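Local structure of hydratase ChsH2 (Mycobacterium tuberculosis SUMu008, 4W78) at residues K12-P17 with Y85-V90. The protein forms, together with ChsH1, a MaoC-like enoyl-CoA hydratase that probably hydrates a steroid enoyl-CoA intermediate during cholesterol catabolism. Residues are numbered along the deposited sequence; the frame is centred on the assembly and turned at random.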
loop_
_atom_site.group_PDB
_atom_site.type_symbol
_atom_site.label_atom_id
_atom_site.label_comp_id
_atom_site.label_asym_id
_atom_site.label_seq_id
_atom_site.Cartn_x
_atom_site.Cartn_y
_atom_site.Cartn_z
ATOM N N LYS F 12 -9.260 -21.957 -3.405
ATOM C CA LYS F 12 -9.053 -21.805 -1.966
ATOM C C LYS F 12 -8.027 -20.719 -1.685
ATOM O O LYS F 12 -6.908 -20.762 -2.199
ATOM C CB LYS F 12 -8.585 -23.122 -1.334
ATOM C CG LYS F 12 -9.633 -24.213 -1.294
ATOM C CD LYS F 12 -9.072 -25.491 -0.686
ATOM C CE LYS F 12 -8.453 -25.226 0.677
ATOM N NZ LYS F 12 -8.010 -26.496 1.316
ATOM N N LEU F 13 -8.415 -19.761 -0.853
ATOM C CA LEU F 13 -7.546 -18.648 -0.498
ATOM C C LEU F 13 -7.347 -18.563 1.006
ATOM O O LEU F 13 -8.311 -18.514 1.769
ATOM C CB LEU F 13 -8.118 -17.336 -1.028
ATOM C CG LEU F 13 -8.120 -17.225 -2.561
ATOM C CD1 LEU F 13 -8.747 -15.909 -3.005
ATOM C CD2 LEU F 13 -6.720 -17.368 -3.113
ATOM N N TYR F 14 -6.085 -18.547 1.420
ATOM C CA TYR F 14 -5.727 -18.425 2.827
ATOM C C TYR F 14 -5.633 -16.956 3.171
ATOM O O TYR F 14 -4.801 -16.231 2.618
ATOM C CB TYR F 14 -4.380 -19.100 3.067
ATOM C CG TYR F 14 -3.913 -19.121 4.506
ATOM C CD1 TYR F 14 -4.732 -19.596 5.522
ATOM C CD2 TYR F 14 -2.624 -18.711 4.841
ATOM C CE1 TYR F 14 -4.285 -19.642 6.840
ATOM C CE2 TYR F 14 -2.171 -18.751 6.155
ATOM C CZ TYR F 14 -3.006 -19.217 7.147
ATOM O OH TYR F 14 -2.555 -19.266 8.445
ATOM N N GLY F 15 -6.496 -16.516 4.077
ATOM C CA GLY F 15 -6.515 -15.127 4.495
ATOM C C GLY F 15 -5.502 -14.817 5.576
ATOM O O GLY F 15 -5.869 -14.518 6.711
ATOM N N ASP F 16 -4.219 -14.895 5.241
ATOM C CA ASP F 16 -3.222 -14.492 6.218
ATOM C C ASP F 16 -3.214 -12.966 6.333
ATOM O O ASP F 16 -3.793 -12.268 5.492
ATOM C CB ASP F 16 -1.843 -15.130 5.962
ATOM C CG ASP F 16 -1.155 -14.642 4.706
ATOM O OD1 ASP F 16 -1.592 -13.664 4.075
ATOM O OD2 ASP F 16 -0.114 -15.254 4.370
ATOM N N PRO F 17 -2.613 -12.436 7.400
ATOM C CA PRO F 17 -2.680 -10.978 7.563
ATOM C C PRO F 17 -2.104 -10.210 6.378
ATOM O O PRO F 17 -2.657 -9.166 6.024
ATOM C CB PRO F 17 -1.870 -10.741 8.844
ATOM C CG PRO F 17 -2.065 -11.996 9.621
ATOM C CD PRO F 17 -2.074 -13.098 8.602
ATOM N N TYR F 85 -11.958 -13.596 8.652
ATOM C CA TYR F 85 -10.944 -13.192 9.606
ATOM C C TYR F 85 -9.573 -13.722 9.232
ATOM O O TYR F 85 -9.453 -14.707 8.507
ATOM C CB TYR F 85 -11.306 -13.728 10.985
ATOM C CG TYR F 85 -12.448 -13.027 11.673
ATOM C CD1 TYR F 85 -12.439 -11.642 11.847
ATOM C CD2 TYR F 85 -13.525 -13.743 12.169
ATOM C CE1 TYR F 85 -13.475 -10.998 12.499
ATOM C CE2 TYR F 85 -14.566 -13.111 12.812
ATOM C CZ TYR F 85 -14.537 -11.737 12.978
ATOM O OH TYR F 85 -15.576 -11.117 13.641
ATOM N N ALA F 86 -8.536 -13.066 9.749
ATOM C CA ALA F 86 -7.176 -13.568 9.583
ATOM C C ALA F 86 -7.113 -15.049 9.944
ATOM O O ALA F 86 -7.703 -15.488 10.943
ATOM C CB ALA F 86 -6.183 -12.762 10.432
ATOM N N TYR F 87 -6.416 -15.793 9.083
ATOM C CA TYR F 87 -6.157 -17.234 9.203
ATOM C C TYR F 87 -7.292 -18.144 8.763
ATOM O O TYR F 87 -7.128 -19.368 8.740
ATOM C CB TYR F 87 -5.650 -17.626 10.595
ATOM C CG TYR F 87 -4.493 -16.772 11.036
ATOM C CD1 TYR F 87 -3.294 -16.786 10.341
ATOM C CD2 TYR F 87 -4.610 -15.940 12.140
ATOM C CE1 TYR F 87 -2.227 -15.998 10.744
ATOM C CE2 TYR F 87 -3.556 -15.143 12.552
ATOM C CZ TYR F 87 -2.370 -15.172 11.847
ATOM O OH TYR F 87 -1.317 -14.392 12.255
ATOM N N ASP F 88 -8.434 -17.559 8.414
ATOM C CA ASP F 88 -9.503 -18.337 7.806
ATOM C C ASP F 88 -9.136 -18.599 6.358
ATOM O O ASP F 88 -8.509 -17.766 5.693
ATOM C CB ASP F 88 -10.830 -17.576 7.771
ATOM C CG ASP F 88 -11.506 -17.455 9.125
ATOM O OD1 ASP F 88 -11.147 -18.200 10.062
ATOM O OD2 ASP F 88 -12.438 -16.609 9.228
ATOM N N THR F 89 -9.573 -19.748 5.868
ATOM C CA THR F 89 -9.468 -20.057 4.461
ATOM C C THR F 89 -10.862 -20.023 3.867
ATOM O O THR F 89 -11.781 -20.666 4.376
ATOM C CB THR F 89 -8.858 -21.446 4.244
ATOM O OG1 THR F 89 -7.513 -21.450 4.733
ATOM C CG2 THR F 89 -8.855 -21.796 2.757
ATOM N N VAL F 90 -11.012 -19.268 2.787
ATOM C CA VAL F 90 -12.278 -19.209 2.068
ATOM C C VAL F 90 -12.162 -20.037 0.799
ATOM O O VAL F 90 -11.201 -19.904 0.039
ATOM C CB VAL F 90 -12.700 -17.756 1.774
ATOM C CG1 VAL F 90 -13.802 -17.714 0.720
ATOM C CG2 VAL F 90 -13.160 -17.100 3.062
#
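G15 and the turn Y85-D88 make the close-packed part of this contact. G15 N bonds to D88 O at 2.9 Å, almost in line with that carbonyl, while G15 O accepts Y87 N at 2.7 Å; that second donor stands well above the carbonyl plane, 42° out of it. A86 CA adds a C-H...O approach to the same oxygen. G15, the centre of an inverse gamma turn, has no side chain to stand between the two backbones. W84 NE1 also bonds to D88 O, giving that oxygen two donors.

Up the strand from G15, Y14 and T89 form a non-hydrogen-bonded antiparallel pair, and beyond them L13 and V90 exchange two backbone bonds as a hydrogen-bonded pair. The side chains of L13 and V90 lie on one face of the sheet, where both touch W84 and L13 also rests on L58 and R61 of helix 52-67. Strand 7-14 is thus tied, at the edge of the chain's antiparallel sheet, to the start of strand 89-100. The fold is that of the MaoC-like hot-dog family, and the type II turn Y85-D88 leads into the second of these strands.

On the other face K12 and Y14, with T89 beside them, make the looser, solvent side. Y14 has CG anti to its own N (chi1 -177°), which lays the ring past T89, with OG1 at the ring edge 3.4 Å from Y14 CD1. Its hydroxyl reaches the edge of the Y87 ring, Y14 OH lying 3.2 Å from Y87 CD1, and the two side chains slant across one another. K12, exposed, bends at chi3 (54°) and brushes T89 CG2 with CE at 4.0 Å. Away from this open side, the side chains of P17 and Y87 cross at about a right angle, P17 CD 3.6 Å from Y87 CE1. Both pack on D36 of the second subunit, another copy of this protein, and the Y87 hydroxyl bonds to D38 of that subunit.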